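Local coordinates for ABC transporter substrate-binding protein (Rhizobium radiobacter, PDB 6TFX) that binds mannopinic acid, a mannityl-opine, as the periplasmic solute-binding protein of an ABC transporter that probably imports it into the cell, at residues 20-25 against 103-108; 93-98 against 145-150; 34-39 against 162-167. One frame throughout, in Å; residues are numbered along the deposited sequence.

Contact 1: residues 20-25 against 103-108; sequences PHFATT and RSAFSG. With N72 ((2~{R})-2-[[(3~{R},4~{R},5~{S})-3,4,5,6-tetrakis(oxidanyl)-2-oxidanylidene-hexyl]amino]pentanedioic acid), chain C.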
loop_
_atom_site.group_PDB
_atom_site.type_symbol
_atom_site.label_atom_id
_atom_site.label_comp_id
_atom_site.label_asym_id
_atom_site.label_seq_id
_atom_site.Cartn_x
_atom_site.Cartn_y
_atom_site.Cartn_z
ATOM N N PRO A 20 -8.334 10.516 0.380
ATOM C CA PRO A 20 -8.104 9.095 0.106
ATOM C C PRO A 20 -7.680 8.782 -1.315
ATOM O O PRO A 20 -7.112 7.706 -1.559
ATOM C CB PRO A 20 -9.462 8.447 0.430
ATOM C CG PRO A 20 -10.454 9.535 0.308
ATOM C CD PRO A 20 -9.736 10.768 0.781
ATOM N N HIS A 21 -7.960 9.712 -2.259
ATOM C CA HIS A 21 -7.560 9.470 -3.651
ATOM C C HIS A 21 -6.059 9.706 -3.884
ATOM O O HIS A 21 -5.574 9.443 -4.991
ATOM C CB HIS A 21 -8.398 10.296 -4.637
ATOM C CG HIS A 21 -9.870 10.030 -4.520
ATOM N ND1 HIS A 21 -10.785 11.061 -4.441
ATOM C CD2 HIS A 21 -10.530 8.854 -4.428
ATOM C CE1 HIS A 21 -11.972 10.484 -4.314
ATOM N NE2 HIS A 21 -11.873 9.162 -4.314
ATOM N N PHE A 22 -5.335 10.208 -2.851
ATOM C CA PHE A 22 -3.891 10.462 -2.926
ATOM C C PHE A 22 -3.092 9.751 -1.843
ATOM O O PHE A 22 -1.898 9.561 -2.017
ATOM C CB PHE A 22 -3.561 11.954 -2.912
ATOM C CG PHE A 22 -4.002 12.634 -4.176
ATOM C CD1 PHE A 22 -3.205 12.594 -5.322
ATOM C CD2 PHE A 22 -5.180 13.381 -4.208
ATOM C CE1 PHE A 22 -3.615 13.246 -6.502
ATOM C CE2 PHE A 22 -5.570 14.057 -5.375
ATOM C CZ PHE A 22 -4.784 13.982 -6.508
ATOM N N ALA A 23 -3.723 9.425 -0.702
ATOM C CA ALA A 23 -2.991 8.836 0.417
ATOM C C ALA A 23 -2.307 7.543 -0.025
ATOM O O ALA A 23 -2.978 6.621 -0.496
ATOM C CB ALA A 23 -3.935 8.593 1.587
ATOM N N THR A 24 -0.959 7.525 0.084
ATOM C CA THR A 24 -0.112 6.432 -0.409
ATOM C C THR A 24 0.796 5.826 0.648
ATOM O O THR A 24 0.968 4.608 0.664
ATOM C CB THR A 24 0.707 6.964 -1.592
ATOM O OG1 THR A 24 -0.192 7.435 -2.606
ATOM C CG2 THR A 24 1.659 5.923 -2.176
ATOM N N THR A 25 1.389 6.665 1.531
ATOM C CA THR A 25 2.264 6.094 2.556
ATOM C C THR A 25 1.416 5.236 3.502
ATOM O O THR A 25 0.209 5.489 3.662
ATOM C CB THR A 25 2.978 7.196 3.339
ATOM O OG1 THR A 25 2.011 7.904 4.100
ATOM C CG2 THR A 25 3.768 8.169 2.425
ATOM N N ARG A 103 -7.141 14.205 -10.683
ATOM C CA ARG A 103 -7.612 14.399 -9.307
ATOM C C ARG A 103 -7.458 13.147 -8.434
ATOM O O ARG A 103 -8.067 13.062 -7.369
ATOM C CB ARG A 103 -9.093 14.822 -9.324
ATOM C CG ARG A 103 -9.358 16.129 -10.082
ATOM C CD ARG A 103 -10.810 16.582 -9.938
ATOM N NE ARG A 103 -11.699 15.714 -10.709
ATOM C CZ ARG A 103 -12.949 15.412 -10.360
ATOM N NH1 ARG A 103 -13.478 15.916 -9.248
ATOM N NH2 ARG A 103 -13.677 14.600 -11.117
ATOM N N SER A 104 -6.629 12.191 -8.870
ATOM C CA SER A 104 -6.498 10.940 -8.145
ATOM C C SER A 104 -5.176 10.288 -8.523
ATOM O O SER A 104 -4.741 10.418 -9.674
ATOM C CB SER A 104 -7.632 10.019 -8.582
ATOM O OG SER A 104 -7.474 8.707 -8.064
ATOM N N ALA A 105 -4.559 9.589 -7.569
ATOM C CA ALA A 105 -3.312 8.872 -7.846
ATOM C C ALA A 105 -3.633 7.440 -8.287
ATOM O O ALA A 105 -2.721 6.698 -8.661
ATOM C CB ALA A 105 -2.440 8.837 -6.593
ATOM N N PHE A 106 -4.925 7.051 -8.239
ATOM C CA PHE A 106 -5.361 5.674 -8.482
ATOM C C PHE A 106 -6.330 5.502 -9.646
ATOM O O PHE A 106 -7.029 4.482 -9.724
ATOM C CB PHE A 106 -5.976 5.135 -7.172
ATOM C CG PHE A 106 -5.139 5.396 -5.937
ATOM C CD1 PHE A 106 -3.816 4.952 -5.861
ATOM C CD2 PHE A 106 -5.660 6.105 -4.858
ATOM C CE1 PHE A 106 -3.032 5.210 -4.725
ATOM C CE2 PHE A 106 -4.892 6.316 -3.705
ATOM C CZ PHE A 106 -3.573 5.898 -3.659
ATOM N N SER A 107 -6.366 6.476 -10.572
ATOM C CA SER A 107 -7.326 6.455 -11.667
ATOM C C SER A 107 -7.226 5.235 -12.572
ATOM O O SER A 107 -8.252 4.793 -13.065
ATOM C CB SER A 107 -7.226 7.714 -12.515
ATOM O OG SER A 107 -5.964 7.783 -13.160
ATOM N N GLY A 108 -6.008 4.714 -12.793
ATOM C CA GLY A 108 -5.828 3.572 -13.696
ATOM C C GLY A 108 -6.594 2.326 -13.277
ATOM O O GLY A 108 -7.055 1.563 -14.129
HETATM O OAB N72 C . 11.665 -3.247 5.374
HETATM C CAF N72 C . 10.812 -2.900 4.265
HETATM C CAG N72 C . 9.883 -1.653 4.446
HETATM O OAC N72 C . 9.753 -1.250 5.771
HETATM C CAH N72 C . 8.635 -1.762 3.567
HETATM O OAM N72 C . 8.255 -2.951 2.986
HETATM C CAI N72 C . 7.185 -1.368 3.769
HETATM O OAD N72 C . 6.825 -1.473 5.129
HETATM C CAJ N72 C . 6.830 -0.100 3.033
HETATM O OAE N72 C . 7.517 0.215 2.028
HETATM C CAK N72 C . 5.683 0.813 3.554
HETATM N N N72 C . 4.552 0.790 2.658
HETATM C CA N72 C . 4.133 1.937 1.945
HETATM C C N72 C . 5.053 3.125 1.889
HETATM O O N72 C . 5.970 3.492 1.051
HETATM C CB N72 C . 3.501 1.516 0.616
HETATM C CG N72 C . 3.455 2.510 -0.546
HETATM C CD N72 C . 2.279 2.277 -1.498
HETATM O OE1 N72 C . 1.178 1.782 -1.093
HETATM O OE2 N72 C . 2.414 2.603 -2.698
HETATM O OXT N72 C . 4.685 3.790 2.875
#

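Contact 2: residues 93-98 against 145-150; sequences FSLDKA and GFIIPK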
loop_
_atom_site.group_PDB
_atom_site.type_symbol
_atom_site.label_atom_id
_atom_site.label_comp_id
_atom_site.label_asym_id
_atom_site.label_seq_id
_atom_site.Cartn_x
_atom_site.Cartn_y
_atom_site.Cartn_z
ATOM N N PHE A 93 -19.770 11.926 -7.218
ATOM C CA PHE A 93 -18.662 12.860 -7.172
ATOM C C PHE A 93 -17.344 12.134 -6.832
ATOM O O PHE A 93 -16.310 12.344 -7.491
ATOM C CB PHE A 93 -18.941 13.964 -6.139
ATOM C CG PHE A 93 -17.743 14.855 -5.906
ATOM C CD1 PHE A 93 -17.442 15.889 -6.787
ATOM C CD2 PHE A 93 -16.883 14.623 -4.835
ATOM C CE1 PHE A 93 -16.305 16.687 -6.590
ATOM C CE2 PHE A 93 -15.739 15.411 -4.651
ATOM C CZ PHE A 93 -15.462 16.428 -5.531
ATOM N N SER A 94 -17.398 11.259 -5.815
ATOM C CA SER A 94 -16.191 10.574 -5.342
ATOM C C SER A 94 -15.599 9.631 -6.366
ATOM O O SER A 94 -14.388 9.686 -6.609
ATOM C CB SER A 94 -16.464 9.814 -4.053
ATOM O OG SER A 94 -16.895 10.701 -3.046
ATOM N N LEU A 95 -16.438 8.751 -6.952
ATOM C CA LEU A 95 -15.956 7.773 -7.946
ATOM C C LEU A 95 -15.511 8.456 -9.221
ATOM O O LEU A 95 -14.507 8.046 -9.809
ATOM C CB LEU A 95 -17.004 6.686 -8.217
ATOM C CG LEU A 95 -17.272 5.783 -7.018
ATOM C CD1 LEU A 95 -18.304 4.727 -7.384
ATOM C CD2 LEU A 95 -15.967 5.067 -6.522
ATOM N N ASP A 96 -16.182 9.583 -9.608
ATOM C CA ASP A 96 -15.690 10.280 -10.795
ATOM C C ASP A 96 -14.344 10.932 -10.498
ATOM O O ASP A 96 -13.519 11.085 -11.406
ATOM C CB ASP A 96 -16.677 11.362 -11.249
ATOM C CG ASP A 96 -17.894 10.823 -11.970
ATOM O OD1 ASP A 96 -17.877 9.619 -12.366
ATOM O OD2 ASP A 96 -18.863 11.603 -12.163
ATOM N N LYS A 97 -14.141 11.376 -9.243
ATOM C CA LYS A 97 -12.861 11.973 -8.843
ATOM C C LYS A 97 -11.785 10.868 -8.845
ATOM O O LYS A 97 -10.740 11.055 -9.446
ATOM C CB LYS A 97 -12.964 12.625 -7.460
ATOM C CG LYS A 97 -11.679 13.319 -7.018
ATOM C CD LYS A 97 -11.885 14.013 -5.672
ATOM C CE LYS A 97 -10.610 14.620 -5.132
ATOM N NZ LYS A 97 -9.571 13.584 -4.868
ATOM N N ALA A 98 -12.088 9.698 -8.246
ATOM C CA ALA A 98 -11.153 8.570 -8.164
ATOM C C ALA A 98 -10.672 8.124 -9.548
ATOM O O ALA A 98 -9.513 7.748 -9.688
ATOM C CB ALA A 98 -11.835 7.398 -7.467
ATOM N N GLY A 145 -11.537 3.722 -3.552
ATOM C CA GLY A 145 -12.912 3.331 -3.231
ATOM C C GLY A 145 -13.601 4.176 -2.169
ATOM O O GLY A 145 -14.836 4.219 -2.089
ATOM N N PHE A 146 -12.810 4.860 -1.330
ATOM C CA PHE A 146 -13.388 5.638 -0.230
ATOM C C PHE A 146 -14.257 6.767 -0.750
ATOM O O PHE A 146 -13.896 7.415 -1.734
ATOM C CB PHE A 146 -12.276 6.249 0.604
ATOM C CG PHE A 146 -11.479 5.235 1.391
ATOM C CD1 PHE A 146 -12.000 4.664 2.553
ATOM C CD2 PHE A 146 -10.165 4.939 1.042
ATOM C CE1 PHE A 146 -11.232 3.786 3.336
ATOM C CE2 PHE A 146 -9.400 4.041 1.814
ATOM C CZ PHE A 146 -9.940 3.471 2.951
ATOM N N ILE A 147 -15.382 7.017 -0.059
ATOM C CA ILE A 147 -16.321 8.064 -0.451
ATOM C C ILE A 147 -16.073 9.329 0.361
ATOM O O ILE A 147 -15.961 9.280 1.580
ATOM C CB ILE A 147 -17.786 7.576 -0.341
ATOM C CG1 ILE A 147 -18.007 6.239 -1.094
ATOM C CG2 ILE A 147 -18.793 8.661 -0.785
ATOM C CD1 ILE A 147 -17.655 6.245 -2.623
ATOM N N ILE A 148 -16.019 10.462 -0.335
ATOM C CA ILE A 148 -15.843 11.775 0.298
ATOM C C ILE A 148 -17.057 12.696 0.007
ATOM O O ILE A 148 -17.802 12.427 -0.946
ATOM C CB ILE A 148 -14.499 12.455 -0.066
ATOM C CG1 ILE A 148 -14.506 13.012 -1.514
ATOM C CG2 ILE A 148 -13.325 11.498 0.178
ATOM C CD1 ILE A 148 -13.225 13.757 -1.915
ATOM N N PRO A 149 -17.249 13.782 0.797
ATOM C CA PRO A 149 -18.430 14.632 0.585
ATOM C C PRO A 149 -18.190 15.660 -0.504
ATOM O O PRO A 149 -17.211 16.400 -0.454
ATOM C CB PRO A 149 -18.680 15.289 1.958
ATOM C CG PRO A 149 -17.549 14.851 2.844
ATOM C CD PRO A 149 -16.495 14.216 1.992
ATOM N N LYS A 150 -19.102 15.703 -1.483
ATOM C CA LYS A 150 -19.048 16.656 -2.584
ATOM C C LYS A 150 -18.906 18.084 -2.045
ATOM O O LYS A 150 -17.999 18.800 -2.464
ATOM C CB LYS A 150 -20.337 16.528 -3.418
ATOM C CG LYS A 150 -20.352 17.323 -4.721
ATOM C CD LYS A 150 -21.676 17.052 -5.421
ATOM C CE LYS A 150 -21.781 17.633 -6.805
ATOM N NZ LYS A 150 -23.081 17.255 -7.436
#

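Contact 3: residues 34-39 against 162-167; sequences YIYGAL and RRPVGF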
loop_
_atom_site.group_PDB
_atom_site.type_symbol
_atom_site.label_atom_id
_atom_site.label_comp_id
_atom_site.label_asym_id
_atom_site.label_seq_id
_atom_site.Cartn_x
_atom_site.Cartn_y
_atom_site.Cartn_z
ATOM N N TYR A 34 -9.382 4.932 9.111
ATOM C CA TYR A 34 -10.138 5.177 10.363
ATOM C C TYR A 34 -11.216 6.252 10.142
ATOM O O TYR A 34 -12.192 6.309 10.890
ATOM C CB TYR A 34 -9.197 5.695 11.462
ATOM C CG TYR A 34 -8.078 4.748 11.884
ATOM C CD1 TYR A 34 -7.994 3.455 11.371
ATOM C CD2 TYR A 34 -7.036 5.191 12.692
ATOM C CE1 TYR A 34 -6.940 2.605 11.708
ATOM C CE2 TYR A 34 -5.989 4.347 13.053
ATOM C CZ TYR A 34 -5.946 3.050 12.569
ATOM O OH TYR A 34 -4.866 2.256 12.911
ATOM N N ILE A 35 -10.994 7.140 9.163
ATOM C CA ILE A 35 -11.862 8.297 8.902
ATOM C C ILE A 35 -12.963 8.029 7.918
ATOM O O ILE A 35 -14.031 8.633 8.040
ATOM C CB ILE A 35 -10.968 9.474 8.383
ATOM C CG1 ILE A 35 -9.862 9.845 9.409
ATOM C CG2 ILE A 35 -11.786 10.720 7.949
ATOM C CD1 ILE A 35 -8.648 10.614 8.755
ATOM N N TYR A 36 -12.659 7.243 6.852
ATOM C CA TYR A 36 -13.602 7.050 5.766
ATOM C C TYR A 36 -14.150 5.634 5.681
ATOM O O TYR A 36 -13.565 4.670 6.223
ATOM C CB TYR A 36 -12.875 7.307 4.449
ATOM C CG TYR A 36 -12.322 8.700 4.297
ATOM C CD1 TYR A 36 -13.115 9.732 3.808
ATOM C CD2 TYR A 36 -10.992 8.984 4.602
ATOM C CE1 TYR A 36 -12.608 11.021 3.649
ATOM C CE2 TYR A 36 -10.473 10.268 4.448
ATOM C CZ TYR A 36 -11.280 11.279 3.945
ATOM O OH TYR A 36 -10.763 12.535 3.729
ATOM N N GLY A 37 -15.213 5.527 4.897
ATOM C CA GLY A 37 -15.817 4.260 4.488
ATOM C C GLY A 37 -16.022 4.254 2.980
ATOM O O GLY A 37 -15.636 5.207 2.282
ATOM N N ALA A 38 -16.656 3.203 2.463
ATOM C CA ALA A 38 -16.865 3.088 1.026
ATOM C C ALA A 38 -18.247 2.459 0.762
ATOM O O ALA A 38 -19.008 2.216 1.709
ATOM C CB ALA A 38 -15.748 2.236 0.432
ATOM N N LEU A 39 -18.568 2.165 -0.512
ATOM C CA LEU A 39 -19.833 1.466 -0.800
ATOM C C LEU A 39 -19.843 0.094 -0.103
ATOM O O LEU A 39 -20.850 -0.309 0.481
ATOM C CB LEU A 39 -19.977 1.260 -2.300
ATOM C CG LEU A 39 -20.411 2.514 -3.089
ATOM C CD1 LEU A 39 -20.243 2.293 -4.595
ATOM C CD2 LEU A 39 -21.861 2.887 -2.773
ATOM N N ARG A 162 -5.714 18.226 4.700
ATOM C CA ARG A 162 -5.352 18.405 6.115
ATOM C C ARG A 162 -6.594 18.634 7.010
ATOM O O ARG A 162 -6.465 18.712 8.229
ATOM C CB ARG A 162 -4.287 19.508 6.291
ATOM C CG ARG A 162 -2.922 19.117 5.709
ATOM C CD ARG A 162 -1.775 19.995 6.205
ATOM N NE ARG A 162 -1.254 19.566 7.512
ATOM C CZ ARG A 162 -0.265 18.692 7.680
ATOM N NH1 ARG A 162 0.322 18.130 6.628
ATOM N NH2 ARG A 162 0.144 18.369 8.900
ATOM N N ARG A 163 -7.807 18.709 6.400
ATOM C CA ARG A 163 -9.070 18.894 7.137
ATOM C C ARG A 163 -10.079 17.909 6.533
ATOM O O ARG A 163 -11.042 18.332 5.874
ATOM C CB ARG A 163 -9.554 20.341 7.008
ATOM C CG ARG A 163 -8.655 21.346 7.732
ATOM C CD ARG A 163 -9.158 22.773 7.579
ATOM N NE ARG A 163 -10.506 22.953 8.121
ATOM C CZ ARG A 163 -11.483 23.610 7.501
ATOM N NH1 ARG A 163 -11.271 24.174 6.316
ATOM N NH2 ARG A 163 -12.676 23.720 8.066
ATOM N N PRO A 164 -9.822 16.584 6.664
ATOM C CA PRO A 164 -10.682 15.603 5.988
ATOM C C PRO A 164 -12.045 15.457 6.634
ATOM O O PRO A 164 -12.206 15.725 7.836
ATOM C CB PRO A 164 -9.890 14.299 6.123
ATOM C CG PRO A 164 -9.143 14.458 7.412
ATOM C CD PRO A 164 -8.723 15.906 7.397
ATOM N N VAL A 165 -13.014 14.980 5.838
ATOM C CA VAL A 165 -14.371 14.732 6.318
ATOM C C VAL A 165 -14.786 13.407 5.732
ATOM O O VAL A 165 -14.815 13.268 4.514
ATOM C CB VAL A 165 -15.380 15.820 5.878
ATOM C CG1 VAL A 165 -16.792 15.482 6.373
ATOM C CG2 VAL A 165 -14.950 17.206 6.357
ATOM N N GLY A 166 -15.074 12.432 6.583
ATOM C CA GLY A 166 -15.550 11.127 6.118
ATOM C C GLY A 166 -16.800 10.698 6.863
ATOM O O GLY A 166 -17.385 11.508 7.593
ATOM N N PHE A 167 -17.270 9.460 6.615
ATOM C CA PHE A 167 -18.408 8.930 7.387
ATOM C C PHE A 167 -17.971 7.746 8.259
ATOM O O PHE A 167 -18.809 7.073 8.875
ATOM C CB PHE A 167 -19.645 8.592 6.524
ATOM C CG PHE A 167 -19.454 7.541 5.469
ATOM C CD1 PHE A 167 -19.356 6.196 5.811
ATOM C CD2 PHE A 167 -19.458 7.882 4.125
ATOM C CE1 PHE A 167 -19.205 5.220 4.819
ATOM C CE2 PHE A 167 -19.327 6.909 3.138
ATOM C CZ PHE A 167 -19.170 5.587 3.494
HETATM O O HOH W 1 -16.284 8.067 4.101
#

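Contact 1: residues 20-25 against 103-108
Pro20 turns its carbonyl to the Phe106 ring: O lies 3.4 Å from CE2, at the ring's edge and near its plane. His21 supplies the hydrogen bond of the contact. Its O accepts from Ala105 N at 2.8 Å in an almost straight N-H...O line (177°), and the same oxygen lies 3.3 Å from Phe106 CD2. His21 CB also rests against Ser104 OG, while the imidazole ND1 is hydrogen-bonded to Lys97 NZ of helix 88-98. Ser104 OG accepts from Phe106 N at 3.0 Å, forming an ST turn, and is also hydrogen-bonded to Ala98 O, which ties the bend of 103-108 to the end of that helix. Phe22 has its CB directed away from the other loop, yet the ring returns over it: Ser104 CA lies over one face, CE2 comes within 3.3 Å of Arg103 O, and CD1 touches Ala105 CB. In this family 5 solute-binding protein the segment 20-25 is the loop that leads from strand 5-10 to helix 26-35 and reaches the opine pocket. Ala23 O meets Phe106 CZ at 3.3 Å, again at the ring edge, whereas Ala105 CB sits over the centre of one face of the same ring. Thr24 splits its branches. OG1, anti to the carbonyl carbon (chi1 -59°), bonds back to Phe22 O near Phe106 CZ; CG2 packs 3.4 Å from OE2 of the mannopinic acid ligand. Thr25 brings CA to within 3.4 Å of the ligand's OXT, and its OG1 caps Asp28 N at the start of helix 26-35.

Contact 2: residues 93-98 against 145-150
Ser94 and Ile148 join helix 88-98 to the extended segment leading into helix 150-156, a packing of helix against loop within the solute-binding protein fold. The serine's OG lies along the helix, where it accepts from Ile148 N at 2.9 Å with an N-H...O angle of 157°. It is also hydrogen-bonded to Asp90 O one turn earlier, so this buried hydroxyl serves the helix and the loop at once. Ile147 lays CG2 3.6 Å from Ser94 OG, and its CD1 extends toward Leu95 CD2. Ile148 holds CG1 between backbone N and carbonyl carbon (chi1 74°), the crowded position, and with the chain straight beyond it CD1 reaches the aliphatic part of Lys97, 4.0 Å from CD, the two side chains crossing at about a right angle. The same methyl meets Phe93 CE2 at the edge of the ring. Lys97 is extended as far as CE and turns only at its last bond, where NZ forms a salt bridge with Asp19 and a hydrogen bond with His21 ND1. Lys150 N is bonded to Asp90 OD1, and its extended side chain leads away from the helix after CB and CG have passed Phe93 CG. Against the Phe93 ring Lys150 makes a CH-pi contact: CA stands over the face, 4.1 Å from the centroid and displaced toward the rim.

Contact 3: residues 34-39 against 162-167
Where helix 26-35 ends and the chain becomes extended, Ile35, Tyr36 and Gly37 meet the loop that precedes strand 170-176, in a buried part of the fold away from the opine pocket. Pro164 lies across Ile35 and Tyr36: its CG touches Ile35 CD1 at 4.1 Å, and its CB is 3.1 Å from Tyr36 OH. That hydroxyl is hydrogen-bonded to Leu18 O. Tyr36 CG is anti to the carbonyl carbon (chi1 -61°), a setting that carries the ring back along the loop although CB points away from it; CD1 passes Gly166 CA and CE1 approaches Val165 O at 3.3 Å. This carbonyl oxygen is buried here without a polar partner. Gly166 CA, besides lying against the tyrosine ring, makes a CA-H...O contact with Ile35 O at 3.5 Å. Gln80 links Ile35 and Gly166 a second time, giving NE2 to Ile35 O and receiving Gly166 N at OE1. Next along the chains, one water accepts from Gly37 N at 2.9 Å and from Phe167 N at 3.0 Å, bridging the two backbones. The Phe167 ring has this water and Gly37 N over one face, while CZ comes to 3.5 Å from Gly37 C and CE1 lies against Gly37 CA. Around the contact, Val172 of strand 170-176 packs on Ile35 and Pro164, and helix 150-156 touches Val165 through Ala152 and Arg156.

In the fold
Contacts 1, 2 and 3 each touch the other two, contact 1 beside the ligand. Centres of contacts 1 and 2 lie about 11 Å apart, those of contacts 2 and 3 about 10 Å, and those of contacts 1 and 3 about 14 Å. Segment 145-150 also touches 34-39: Ile147 N lies 3.0 Å from Gly37 O in a probable hydrogen bond, and Phe146 CD1 packs 3.4 Å from Tyr36 CB. Contact 3 meets contact 1 directly, Tyr36 CZ touching Pro20 CD at 3.6 Å. Helix 26-35 connects the two, starting beside the mannopinic acid and ending in contact 3; the Phe146 side chain remains about 11 Å from the ligand between nearest atoms.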